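Local coordinates for acyl-CoA-binding domain-containing protein 1 (Oryza sativa Japonica Group, PDB 5H3G), which binds medium- and long-chain acyl-CoA esters with high affinity and may take part in phospholipid biosynthesis, at residues 6-10 and 75-79; 13-17 and 78-83; 30-34 and 58-63. All coordinates share one frame; numbering follows the deposited sequence.

Interaction 1: 6-10 and 75-79; sequences LQEDF and MSDYI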
ATOM      1  N   LEU A   6     -14.268   8.396  -2.057  1.00 21.13           N
ATOM      2  CA  LEU A   6     -12.934   7.807  -2.068  1.00 26.37           C
ATOM      3  C   LEU A   6     -12.521   7.307  -0.689  1.00 24.47           C
ATOM      4  O   LEU A   6     -11.931   6.228  -0.572  1.00 18.40           O
ATOM      5  CB  LEU A   6     -11.920   8.819  -2.575  1.00 26.17           C
ATOM      6  CG  LEU A   6     -10.510   8.251  -2.575  1.00 24.22           C
ATOM      7  CD1 LEU A   6     -10.436   7.156  -3.617  1.00 24.39           C
ATOM      8  CD2 LEU A   6      -9.493   9.326  -2.819  1.00 25.97           C
ATOM      9  N   GLN A   7     -12.781   8.092   0.362  1.00 18.35           N
ATOM     10  CA  GLN A   7     -12.435   7.656   1.712  0.51 19.35           C
ATOM     11  C   GLN A   7     -13.174   6.373   2.072  1.00 20.41           C
ATOM     12  O   GLN A   7     -12.600   5.467   2.691  1.00 19.82           O
ATOM     13  CB  GLN A   7     -12.753   8.762   2.720  0.51 21.63           C
ATOM     14  CG  GLN A   7     -12.423   8.397   4.161  0.51 26.23           C
ATOM     15  CD  GLN A   7     -10.968   8.641   4.511  0.51 30.35           C
ATOM     16  OE1 GLN A   7     -10.387   9.656   4.122  0.51 32.58           O
ATOM     17  NE2 GLN A   7     -10.370   7.715   5.256  0.51 29.73           N
ATOM     18  N   GLU A   8     -14.450   6.279   1.686  1.00 18.40           N
ATOM     19  CA  GLU A   8     -15.218   5.062   1.927  1.00 19.37           C
ATOM     20  C   GLU A   8     -14.605   3.885   1.182  1.00 18.43           C
ATOM     21  O   GLU A   8     -14.389   2.815   1.760  1.00 22.06           O
ATOM     22  CB  GLU A   8     -16.675   5.269   1.500  1.00 20.71           C
ATOM     23  CG  GLU A   8     -17.405   6.350   2.295  1.00 31.31           C
ATOM     24  CD  GLU A   8     -18.804   6.660   1.761  1.00 44.28           C
ATOM     25  OE1 GLU A   8     -19.137   6.229   0.635  1.00 47.87           O
ATOM     26  OE2 GLU A   8     -19.572   7.342   2.475  1.00 49.07           O
ATOM     27  N   ASP A   9     -14.324   4.075  -0.114  1.00 18.07           N
ATOM     28  CA  ASP A   9     -13.663   3.046  -0.912  1.00 20.90           C
ATOM     29  C   ASP A   9     -12.357   2.613  -0.273  1.00 17.39           C
ATOM     30  O   ASP A   9     -12.035   1.424  -0.247  1.00 17.51           O
ATOM     31  CB  ASP A   9     -13.372   3.566  -2.323  1.00 22.28           C
ATOM     32  CG  ASP A   9     -14.599   3.612  -3.208  1.00 31.16           C
ATOM     33  OD1 ASP A   9     -15.655   3.082  -2.821  1.00 30.01           O
ATOM     34  OD2 ASP A   9     -14.486   4.192  -4.309  1.00 35.75           O
ATOM     35  N   PHE A  10     -11.580   3.571   0.229  1.00 15.01           N
ATOM     36  CA  PHE A  10     -10.268   3.246   0.776  1.00 13.59           C
ATOM     37  C   PHE A  10     -10.402   2.353   2.000  1.00 13.81           C
ATOM     38  O   PHE A  10      -9.686   1.356   2.138  1.00 15.08           O
ATOM     39  CB  PHE A  10      -9.520   4.529   1.127  1.00 13.90           C
ATOM     40  CG  PHE A  10      -8.171   4.297   1.774  1.00 15.89           C
ATOM     41  CD1 PHE A  10      -7.080   3.927   1.018  1.00 13.57           C
ATOM     42  CD2 PHE A  10      -8.001   4.464   3.145  1.00 17.79           C
ATOM     43  CE1 PHE A  10      -5.836   3.712   1.600  1.00 14.75           C
ATOM     44  CE2 PHE A  10      -6.763   4.249   3.739  1.00 18.10           C
ATOM     45  CZ  PHE A  10      -5.675   3.883   2.965  1.00 16.23           C
ATOM     46  N   MET A  75      -4.548   7.203  -1.722  1.00 17.06           N
ATOM     47  CA  MET A  75      -5.734   6.373  -1.520  1.00 17.77           C
ATOM     48  C   MET A  75      -6.184   5.773  -2.834  1.00 18.07           C
ATOM     49  O   MET A  75      -6.519   4.584  -2.908  1.00 15.43           O
ATOM     50  CB  MET A  75      -6.886   7.190  -0.927  1.00 24.76           C
ATOM     51  CG  MET A  75      -6.857   7.393   0.565  1.00 25.93           C
ATOM     52  SD  MET A  75      -8.375   8.163   1.187  1.00 23.00           S
ATOM     53  CE  MET A  75      -8.047   8.008   2.932  1.00 34.68           C
ATOM     54  N   SER A  76      -6.199   6.606  -3.877  1.00 21.10           N
ATOM     55  CA  SER A  76      -6.530   6.178  -5.225  1.00 18.28           C
ATOM     56  C   SER A  76      -5.669   5.007  -5.669  1.00 16.30           C
ATOM     57  O   SER A  76      -6.179   3.967  -6.109  1.00 15.78           O
ATOM     58  CB  SER A  76      -6.326   7.363  -6.185  1.00 18.98           C
ATOM     59  OG  SER A  76      -7.004   8.497  -5.716  1.00 27.39           O
ATOM     60  N   ASP A  77      -4.356   5.188  -5.613  1.00 16.50           N
ATOM     61  CA  ASP A  77      -3.454   4.154  -6.093  1.00 17.07           C
ATOM     62  C   ASP A  77      -3.583   2.900  -5.257  1.00 15.16           C
ATOM     63  O   ASP A  77      -3.616   1.796  -5.798  1.00 14.67           O
ATOM     64  CB  ASP A  77      -2.021   4.649  -6.062  1.00 16.60           C
ATOM     65  CG  ASP A  77      -1.779   5.734  -7.051  1.00 28.63           C
ATOM     66  OD1 ASP A  77      -2.429   5.688  -8.111  1.00 23.63           O
ATOM     67  OD2 ASP A  77      -0.966   6.627  -6.754  1.00 30.15           O
ATOM     68  N   TYR A  78      -3.638   3.057  -3.930  1.00 14.96           N
ATOM     69  CA  TYR A  78      -3.793   1.899  -3.051  1.00 14.13           C
ATOM     70  C   TYR A  78      -4.999   1.071  -3.474  1.00 13.60           C
ATOM     71  O   TYR A  78      -4.911  -0.154  -3.626  1.00 12.97           O
ATOM     72  CB  TYR A  78      -3.924   2.363  -1.589  1.00 14.19           C
ATOM     73  CG  TYR A  78      -4.199   1.213  -0.644  1.00 13.42           C
ATOM     74  CD1 TYR A  78      -3.155   0.472  -0.113  1.00 13.16           C
ATOM     75  CD2 TYR A  78      -5.503   0.839  -0.338  1.00 13.04           C
ATOM     76  CE1 TYR A  78      -3.405  -0.612   0.746  1.00 12.51           C
ATOM     77  CE2 TYR A  78      -5.764  -0.240   0.509  1.00 12.64           C
ATOM     78  CZ  TYR A  78      -4.707  -0.958   1.033  1.00 12.11           C
ATOM     79  OH  TYR A  78      -4.962  -2.045   1.859  1.00 12.22           O
ATOM     80  N   ILE A  79      -6.130   1.741  -3.698  1.00 13.93           N
ATOM     81  CA  ILE A  79      -7.351   1.054  -4.106  1.00 14.30           C
ATOM     82  C   ILE A  79      -7.133   0.310  -5.419  1.00 13.50           C
ATOM     83  O   ILE A  79      -7.519  -0.856  -5.551  1.00 14.17           O
ATOM     84  CB  ILE A  79      -8.521   2.049  -4.208  1.00 15.62           C
ATOM     85  CG1 ILE A  79      -8.941   2.498  -2.806  1.00 16.15           C
ATOM     86  CG2 ILE A  79      -9.707   1.411  -4.911  1.00 18.94           C
ATOM     87  CD1 ILE A  79      -9.718   3.802  -2.806  1.00 22.28           C
TER
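Phe10 and Met75 lie at the centre of an apolar helix-helix contact in which helix 4-17 lies against helix 71-92, the two short segments running the same way at 40° to each other. Met75 CG sits over one face of the Phe10 ring, nearer the rim than the middle, in a CH-pi contact 3.8 Å from the ring centroid. With its chain extended beyond CG, Met75 runs on across the ring, and SD reaches the same ring obliquely as a Met-aromatic contact. Phe10 in turn sends its edge toward the face of Tyr78: an offset edge-to-face pair with centroids 5.2 Å apart and planes at 61°, Phe10 CE1 touching Tyr78 CD2 at 3.5 Å. This pairing, in the same direction, of first and last helices belongs to the four-helix acyl-CoA-binding protein fold, and Tyr78 probably contacts the acyl-CoA, as in relatives. Nearer the N-terminal end, Leu6 straddles two residues: CD1 meets Ile79 CD1 at 3.5 Å, while CD2 approaches Met75 CB at 3.9 Å. The same Ile79 CD1 lies 3.6 Å from Phe10 N and also brushes Asp9 CB. Helix 26-41 supplies Ala39, touched by both Phe10 and Met75, and Thr40, touched by Phe10.

Interaction 2: 13-17 and 78-83; sequences YAEKA and YITKVK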
ATOM      1  N   TYR A  13     -11.516  -1.154   0.837  1.00 16.95           N
ATOM      2  CA  TYR A  13     -10.489  -1.981   0.219  1.00 15.71           C
ATOM      3  C   TYR A  13      -9.345  -2.281   1.173  1.00 14.11           C
ATOM      4  O   TYR A  13      -8.721  -3.338   1.056  1.00 17.42           O
ATOM      5  CB  TYR A  13      -9.996  -1.330  -1.061  1.00 17.11           C
ATOM      6  CG  TYR A  13     -10.955  -1.633  -2.180  1.00 18.84           C
ATOM      7  CD1 TYR A  13     -11.048  -2.913  -2.701  1.00 26.72           C
ATOM      8  CD2 TYR A  13     -11.798  -0.652  -2.682  1.00 18.70           C
ATOM      9  CE1 TYR A  13     -11.942  -3.208  -3.704  1.00 28.74           C
ATOM     10  CE2 TYR A  13     -12.690  -0.933  -3.686  1.00 19.63           C
ATOM     11  CZ  TYR A  13     -12.756  -2.212  -4.199  1.00 27.12           C
ATOM     12  OH  TYR A  13     -13.643  -2.506  -5.209  1.00 28.30           O
ATOM     13  N   ALA A  14      -9.051  -1.388   2.127  1.00 12.77           N
ATOM     14  CA  ALA A  14      -8.076  -1.756   3.150  1.00 13.00           C
ATOM     15  C   ALA A  14      -8.566  -2.958   3.945  1.00 18.09           C
ATOM     16  O   ALA A  14      -7.771  -3.828   4.319  1.00 16.33           O
ATOM     17  CB  ALA A  14      -7.794  -0.575   4.078  1.00 13.75           C
ATOM     18  N   GLU A  15      -9.877  -3.045   4.174  1.00 15.44           N
ATOM     19  CA  GLU A  15     -10.429  -4.226   4.833  1.00 15.20           C
ATOM     20  C   GLU A  15     -10.376  -5.443   3.920  1.00 16.03           C
ATOM     21  O   GLU A  15     -10.031  -6.544   4.362  1.00 21.05           O
ATOM     22  CB  GLU A  15     -11.861  -3.946   5.290  1.00 28.09           C
ATOM     23  CG  GLU A  15     -11.923  -2.944   6.438  1.00 41.62           C
ATOM     24  CD  GLU A  15     -13.324  -2.433   6.728  1.00 57.09           C
ATOM     25  OE1 GLU A  15     -14.285  -2.937   6.112  1.00 62.46           O
ATOM     26  OE2 GLU A  15     -13.458  -1.520   7.573  1.00 60.68           O
ATOM     27  N   LYS A  16     -10.697  -5.264   2.639  1.00 15.25           N
ATOM     28  CA  LYS A  16     -10.687  -6.401   1.725  1.00 16.88           C
ATOM     29  C   LYS A  16      -9.271  -6.908   1.481  1.00 17.32           C
ATOM     30  O   LYS A  16      -9.086  -8.087   1.146  1.00 16.36           O
ATOM     31  CB  LYS A  16     -11.352  -6.013   0.404  1.00 20.15           C
ATOM     32  CG  LYS A  16     -12.850  -5.784   0.495  1.00 22.04           C
ATOM     33  CD  LYS A  16     -13.369  -5.351  -0.864  1.00 32.24           C
ATOM     34  CE  LYS A  16     -14.882  -5.331  -0.907  1.00 40.91           C
ATOM     35  NZ  LYS A  16     -15.366  -5.273  -2.319  1.00 46.06           N
ATOM     36  N   ALA A  17      -8.263  -6.042   1.654  1.00 15.86           N
ATOM     37  CA  ALA A  17      -6.882  -6.468   1.457  1.00 13.21           C
ATOM     38  C   ALA A  17      -6.508  -7.600   2.403  1.00 12.81           C
ATOM     39  O   ALA A  17      -5.643  -8.425   2.074  1.00 16.37           O
ATOM     40  CB  ALA A  17      -5.922  -5.286   1.633  1.00 13.67           C
ATOM     41  N   TYR A  78      -3.638   3.057  -3.930  1.00 14.96           N
ATOM     42  CA  TYR A  78      -3.793   1.899  -3.051  1.00 14.13           C
ATOM     43  C   TYR A  78      -4.999   1.071  -3.474  1.00 13.60           C
ATOM     44  O   TYR A  78      -4.911  -0.154  -3.626  1.00 12.97           O
ATOM     45  CB  TYR A  78      -3.924   2.363  -1.589  1.00 14.19           C
ATOM     46  CG  TYR A  78      -4.199   1.213  -0.644  1.00 13.42           C
ATOM     47  CD1 TYR A  78      -3.155   0.472  -0.113  1.00 13.16           C
ATOM     48  CD2 TYR A  78      -5.503   0.839  -0.338  1.00 13.04           C
ATOM     49  CE1 TYR A  78      -3.405  -0.612   0.746  1.00 12.51           C
ATOM     50  CE2 TYR A  78      -5.764  -0.240   0.509  1.00 12.64           C
ATOM     51  CZ  TYR A  78      -4.707  -0.958   1.033  1.00 12.11           C
ATOM     52  OH  TYR A  78      -4.962  -2.045   1.859  1.00 12.22           O
ATOM     53  N   ILE A  79      -6.130   1.741  -3.698  1.00 13.93           N
ATOM     54  CA  ILE A  79      -7.351   1.054  -4.106  1.00 14.30           C
ATOM     55  C   ILE A  79      -7.133   0.310  -5.419  1.00 13.50           C
ATOM     56  O   ILE A  79      -7.519  -0.856  -5.551  1.00 14.17           O
ATOM     57  CB  ILE A  79      -8.521   2.049  -4.208  1.00 15.62           C
ATOM     58  CG1 ILE A  79      -8.941   2.498  -2.806  1.00 16.15           C
ATOM     59  CG2 ILE A  79      -9.707   1.411  -4.911  1.00 18.94           C
ATOM     60  CD1 ILE A  79      -9.718   3.802  -2.806  1.00 22.28           C
ATOM     61  N   THR A  80      -6.508   0.962  -6.407  1.00 14.16           N
ATOM     62  CA  THR A  80      -6.332   0.286  -7.693  0.52 14.24           C
ATOM     63  C   THR A  80      -5.395  -0.907  -7.563  1.00 13.63           C
ATOM     64  O   THR A  80      -5.629  -1.950  -8.187  1.00 14.87           O
ATOM     65  CB  THR A  80      -5.840   1.252  -8.780  0.52 15.19           C
ATOM     66  OG1 THR A  80      -4.524   1.749  -8.490  0.52 15.42           O
ATOM     67  CG2 THR A  80      -6.802   2.414  -8.926  0.52 15.86           C
ATOM     68  N   LYS A  81      -4.349  -0.797  -6.742  1.00 13.80           N
ATOM     69  CA  LYS A  81      -3.444  -1.935  -6.570  1.00 12.98           C
ATOM     70  C   LYS A  81      -4.128  -3.087  -5.847  1.00 14.29           C
ATOM     71  O   LYS A  81      -3.950  -4.255  -6.223  1.00 13.83           O
ATOM     72  CB  LYS A  81      -2.190  -1.507  -5.800  1.00 13.19           C
ATOM     73  CG  LYS A  81      -1.308  -0.518  -6.561  1.00 21.73           C
ATOM     74  CD  LYS A  81      -0.729  -1.149  -7.816  1.00 26.99           C
ATOM     75  CE  LYS A  81       0.142  -0.166  -8.577  1.00 37.02           C
ATOM     76  NZ  LYS A  81       1.015   0.605  -7.658  1.00 41.58           N
ATOM     77  N   VAL A  82      -4.906  -2.784  -4.803  1.00 11.89           N
ATOM     78  CA  VAL A  82      -5.622  -3.835  -4.075  1.00 11.24           C
ATOM     79  C   VAL A  82      -6.640  -4.505  -4.982  1.00 11.29           C
ATOM     80  O   VAL A  82      -6.737  -5.736  -5.016  1.00 12.66           O
ATOM     81  CB  VAL A  82      -6.286  -3.279  -2.802  1.00 11.91           C
ATOM     82  CG1 VAL A  82      -7.204  -4.333  -2.195  1.00 12.77           C
ATOM     83  CG2 VAL A  82      -5.229  -2.889  -1.785  1.00 13.80           C
ATOM     84  N   LYS A  83      -7.388  -3.711  -5.758  1.00 11.85           N
ATOM     85  CA  LYS A  83      -8.366  -4.262  -6.689  0.53 12.42           C
ATOM     86  C   LYS A  83      -7.717  -5.242  -7.655  1.00 12.44           C
ATOM     87  O   LYS A  83      -8.233  -6.337  -7.903  1.00 14.21           O
ATOM     88  CB  LYS A  83      -9.036  -3.124  -7.457  0.53 13.64           C
ATOM     89  CG  LYS A  83      -9.962  -3.585  -8.534  0.53 15.42           C
ATOM     90  CD  LYS A  83     -11.041  -4.472  -7.948  0.53 12.89           C
ATOM     91  CE  LYS A  83     -12.117  -4.735  -8.979  0.53 13.54           C
ATOM     92  NZ  LYS A  83     -13.160  -5.655  -8.450  0.53 19.33           N
TER
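Tyr78 turns CG away from its backbone N (chi1 175°), which sends the phenol out from its helix to reach helix 4-17, while Tyr13 places CG anti to the carbonyl carbon (chi1 -81°) and brings its ring alongside Ile79 and Val82, both meeting it obliquely. The far end of Tyr78 meets the small residues: OH is 3.4 Å from Ala14 CA and equally close to Ala17 CB, and the ring edge faces the Ala14 backbone. Alanines at these two positions let the phenol come right up to the helix. One face of the Tyr78 ring is covered from within its own helix by Val82 CG2, set toward the rim. The other methyl, Val82 CG1, is turned to helix 4-17, 3.7 Å from Tyr13 O and 4.1 Å from Ala17 CB. Beside it, the Ile79 side chain crosses that of Tyr13 at about a right angle, with Ile79 CG2 3.7 Å from Tyr13 CD2. A serine in place of Tyr78 would probably open a gap beside Ala14 and Ala17 and leave Val82 CG2 without the ring it packs on. The segments run in the same direction at 35°, continuing the pairing of first and last helices in this four-helix fold. Leu86 of helix 71-92 also touches Tyr13, and helix 26-41 covers another side through Leu32 against Val82 and Lys81.

Interaction 3: 30-34 and 58-63; sequences LILYG and AKWDAW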
ATOM      1  N   LEU A  30       4.935  -4.928  -0.366  1.00 12.06           N
ATOM      2  CA  LEU A  30       5.687  -3.687  -0.185  1.00 11.58           C
ATOM      3  C   LEU A  30       5.024  -2.529  -0.917  1.00 13.75           C
ATOM      4  O   LEU A  30       4.978  -1.407  -0.398  1.00 12.82           O
ATOM      5  CB  LEU A  30       7.129  -3.872  -0.660  1.00 12.30           C
ATOM      6  CG  LEU A  30       8.049  -4.684   0.249  1.00 13.78           C
ATOM      7  CD1 LEU A  30       9.312  -5.074  -0.490  1.00 17.27           C
ATOM      8  CD2 LEU A  30       8.373  -3.857   1.513  1.00 15.03           C
ATOM      9  N   ILE A  31       4.512  -2.784  -2.124  1.00 12.92           N
ATOM     10  CA  ILE A  31       3.808  -1.741  -2.864  0.55 11.25           C
ATOM     11  C   ILE A  31       2.594  -1.262  -2.077  1.00 14.95           C
ATOM     12  O   ILE A  31       2.355  -0.056  -1.943  1.00 14.28           O
ATOM     13  CB  ILE A  31       3.421  -2.250  -4.262  0.55 14.30           C
ATOM     14  CG1 ILE A  31       4.669  -2.343  -5.144  0.55 12.56           C
ATOM     15  CG2 ILE A  31       2.368  -1.342  -4.895  0.55 15.73           C
ATOM     16  CD1 ILE A  31       4.491  -3.215  -6.349  0.55 12.60           C
ATOM     17  N   LEU A  32       1.820  -2.200  -1.526  1.00 10.40           N
ATOM     18  CA  LEU A  32       0.656  -1.818  -0.734  1.00 11.11           C
ATOM     19  C   LEU A  32       1.071  -1.068   0.522  1.00 10.58           C
ATOM     20  O   LEU A  32       0.419  -0.089   0.911  1.00 11.93           O
ATOM     21  CB  LEU A  32      -0.169  -3.055  -0.355  1.00 10.01           C
ATOM     22  CG  LEU A  32      -0.837  -3.803  -1.508  1.00 11.40           C
ATOM     23  CD1 LEU A  32      -1.798  -4.851  -0.981  1.00 12.34           C
ATOM     24  CD2 LEU A  32      -1.544  -2.793  -2.403  1.00 14.90           C
ATOM     25  N   TYR A  33       2.138  -1.522   1.179  1.00 10.42           N
ATOM     26  CA  TYR A  33       2.607  -0.841   2.380  1.00 11.29           C
ATOM     27  C   TYR A  33       2.913   0.618   2.079  1.00 11.44           C
ATOM     28  O   TYR A  33       2.437   1.520   2.776  1.00 12.40           O
ATOM     29  CB  TYR A  33       3.838  -1.559   2.962  1.00 11.08           C
ATOM     30  CG  TYR A  33       4.494  -0.796   4.107  1.00 11.56           C
ATOM     31  CD1 TYR A  33       4.054  -0.947   5.419  1.00 17.44           C
ATOM     32  CD2 TYR A  33       5.535   0.101   3.864  1.00 11.96           C
ATOM     33  CE1 TYR A  33       4.649  -0.227   6.464  1.00 15.79           C
ATOM     34  CE2 TYR A  33       6.119   0.831   4.892  1.00 12.53           C
ATOM     35  CZ  TYR A  33       5.679   0.654   6.181  1.00 16.69           C
ATOM     36  OH  TYR A  33       6.289   1.379   7.189  1.00 18.69           O
ATOM     37  N   GLY A  34       3.692   0.873   1.032  1.00 13.46           N
ATOM     38  CA  GLY A  34       4.090   2.248   0.768  1.00 14.68           C
ATOM     39  C   GLY A  34       2.905   3.151   0.498  1.00 13.74           C
ATOM     40  O   GLY A  34       2.841   4.277   1.004  1.00 13.41           O
ATOM     41  N   ALA A  58      13.507  -2.037   3.068  1.00 16.57           N
ATOM     42  CA  ALA A  58      12.600  -2.259   1.946  1.00 14.87           C
ATOM     43  C   ALA A  58      11.269  -1.540   2.141  1.00 13.81           C
ATOM     44  O   ALA A  58      10.744  -0.938   1.196  1.00 14.86           O
ATOM     45  CB  ALA A  58      12.377  -3.759   1.737  1.00 16.68           C
ATOM     46  N   LYS A  59      10.694  -1.616   3.345  1.00 13.85           N
ATOM     47  CA  LYS A  59       9.452  -0.901   3.626  1.00 15.18           C
ATOM     48  C   LYS A  59       9.644   0.605   3.508  1.00 12.63           C
ATOM     49  O   LYS A  59       8.833   1.300   2.888  1.00 13.49           O
ATOM     50  CB  LYS A  59       8.935  -1.258   5.021  1.00 16.15           C
ATOM     51  CG  LYS A  59       8.261  -2.617   5.101  1.00 19.82           C
ATOM     52  CD  LYS A  59       7.736  -2.904   6.509  1.00 23.06           C
ATOM     53  CE  LYS A  59       6.770  -4.082   6.495  1.00 29.45           C
ATOM     54  NZ  LYS A  59       6.295  -4.456   7.864  1.00 30.61           N
ATOM     55  N   TRP A  60      10.709   1.132   4.112  1.00 16.57           N
ATOM     56  CA  TRP A  60      10.954   2.568   4.018  1.00 14.69           C
ATOM     57  C   TRP A  60      11.108   2.999   2.564  1.00 13.82           C
ATOM     58  O   TRP A  60      10.524   4.005   2.135  1.00 15.71           O
ATOM     59  CB  TRP A  60      12.190   2.926   4.833  1.00 16.02           C
ATOM     60  CG  TRP A  60      12.440   4.403   4.958  1.00 15.93           C
ATOM     61  CD1 TRP A  60      12.143   5.188   6.035  1.00 20.13           C
ATOM     62  CD2 TRP A  60      13.066   5.264   3.996  1.00 16.44           C
ATOM     63  NE1 TRP A  60      12.529   6.482   5.800  1.00 21.72           N
ATOM     64  CE2 TRP A  60      13.096   6.560   4.555  1.00 20.40           C
ATOM     65  CE3 TRP A  60      13.592   5.072   2.713  1.00 17.12           C
ATOM     66  CZ2 TRP A  60      13.637   7.654   3.878  1.00 24.52           C
ATOM     67  CZ3 TRP A  60      14.135   6.158   2.047  1.00 23.66           C
ATOM     68  CH2 TRP A  60      14.148   7.434   2.630  1.00 21.54           C
ATOM     69  N   ASP A  61      11.846   2.217   1.775  1.00 13.54           N
ATOM     70  CA  ASP A  61      12.031   2.534   0.361  1.00 14.39           C
ATOM     71  C   ASP A  61      10.705   2.543  -0.389  1.00 13.11           C
ATOM     72  O   ASP A  61      10.485   3.382  -1.269  1.00 14.15           O
ATOM     73  CB  ASP A  61      12.992   1.534  -0.284  1.00 16.36           C
ATOM     74  CG  ASP A  61      14.451   1.809   0.056  1.00 18.07           C
ATOM     75  OD1 ASP A  61      14.776   2.892   0.589  1.00 19.24           O
ATOM     76  OD2 ASP A  61      15.291   0.930  -0.223  1.00 18.64           O
ATOM     77  N   ALA A  62       9.803   1.610  -0.063  1.00 12.45           N
ATOM     78  CA  ALA A  62       8.521   1.584  -0.751  1.00 12.11           C
ATOM     79  C   ALA A  62       7.720   2.840  -0.446  1.00 12.41           C
ATOM     80  O   ALA A  62       6.998   3.355  -1.305  1.00 15.63           O
ATOM     81  CB  ALA A  62       7.734   0.333  -0.345  1.00 12.79           C
ATOM     82  N   TRP A  63       7.829   3.341   0.781  1.00 12.73           N
ATOM     83  CA  TRP A  63       7.105   4.542   1.173  1.00 13.20           C
ATOM     84  C   TRP A  63       7.745   5.777   0.544  1.00 15.55           C
ATOM     85  O   TRP A  63       7.054   6.635  -0.016  1.00 15.43           O
ATOM     86  CB  TRP A  63       7.091   4.612   2.702  1.00 13.57           C
ATOM     87  CG  TRP A  63       6.322   5.703   3.341  1.00 14.21           C
ATOM     88  CD1 TRP A  63       5.488   6.605   2.748  1.00 17.72           C
ATOM     89  CD2 TRP A  63       6.307   5.996   4.740  1.00 15.42           C
ATOM     90  NE1 TRP A  63       4.967   7.458   3.702  1.00 16.01           N
ATOM     91  CE2 TRP A  63       5.456   7.100   4.931  1.00 16.43           C
ATOM     92  CE3 TRP A  63       6.936   5.430   5.850  1.00 15.75           C
ATOM     93  CZ2 TRP A  63       5.222   7.648   6.192  1.00 16.54           C
ATOM     94  CZ3 TRP A  63       6.710   5.982   7.097  1.00 18.85           C
ATOM     95  CH2 TRP A  63       5.861   7.074   7.256  1.00 17.63           C
TER
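Tyr33 presents one face to the aliphatic chain of Lys59. Its CG is anti to the backbone N (chi1 172°), directing the ring toward the lysine. Lys59 CG stands almost directly above the middle of the ring, 4.1 Å from the centroid and 12° off the ring normal, a CH-pi contact; the extended lysine chain crosses the tyrosine at about a right angle. At the rim, Tyr33 CE2 lies 3.5 Å from Lys59 CB and 3.4 Å from Lys59 O. Both residues probably bind acyl-CoA, as in related proteins, so this pair is part of the probable binding surface. A turn earlier, Leu30 folds its methyls over the start of the other segment: CD2 packs 3.7 Å from Lys59 N, and CD1 touches Ala58 CB. Ala62 CB comes in at 3.3 Å from Leu30 O, side chain against backbone.

Gly34, another probable acyl-CoA-binding residue, is consistent with this closeness: its CA is 3.8 Å from Trp63 CA, and a beta carbon there would run into Ala62 O. The axes approach to 7.9 Å while crossing at -58°. Further out, helix 57-64 is tied to the preceding chain along its length: Lys59 N donates to Asp56 OD1, Trp63 NE1 to Gly42 O, and Asp61 OD1 makes a salt bridge to Arg48 NE. Trp63 also leans along helix 26-41 on Lys37, Gln38 and Val41. Leu32 packs on Leu85 and Ile31 reaches Lys81, so helix 26-41 lies between helices 57-64 and 71-92.

How the interactions relate
Starting at the N terminus, helix 4-17 meets the last helix twice: 6-10 with 75-79 and 13-17 with 78-83. Both contacts close long loops, and interactions 1 and 2 share Tyr78 and Ile79; the two loops overlap, opening at different points of helix 4-17 and ending on the same stretch. Inside both lies the shorter loop of interaction 3, which joins helix 26-41 to helix 57-64 on the opposite side of the chain's centre, its centre about 17 Å from that of interaction 1 and about 15 Å from that of interaction 2. The two halves are not separate: the Leu32 backbone O touches the Tyr78 ring, joining helix 26-41 to helix 71-92.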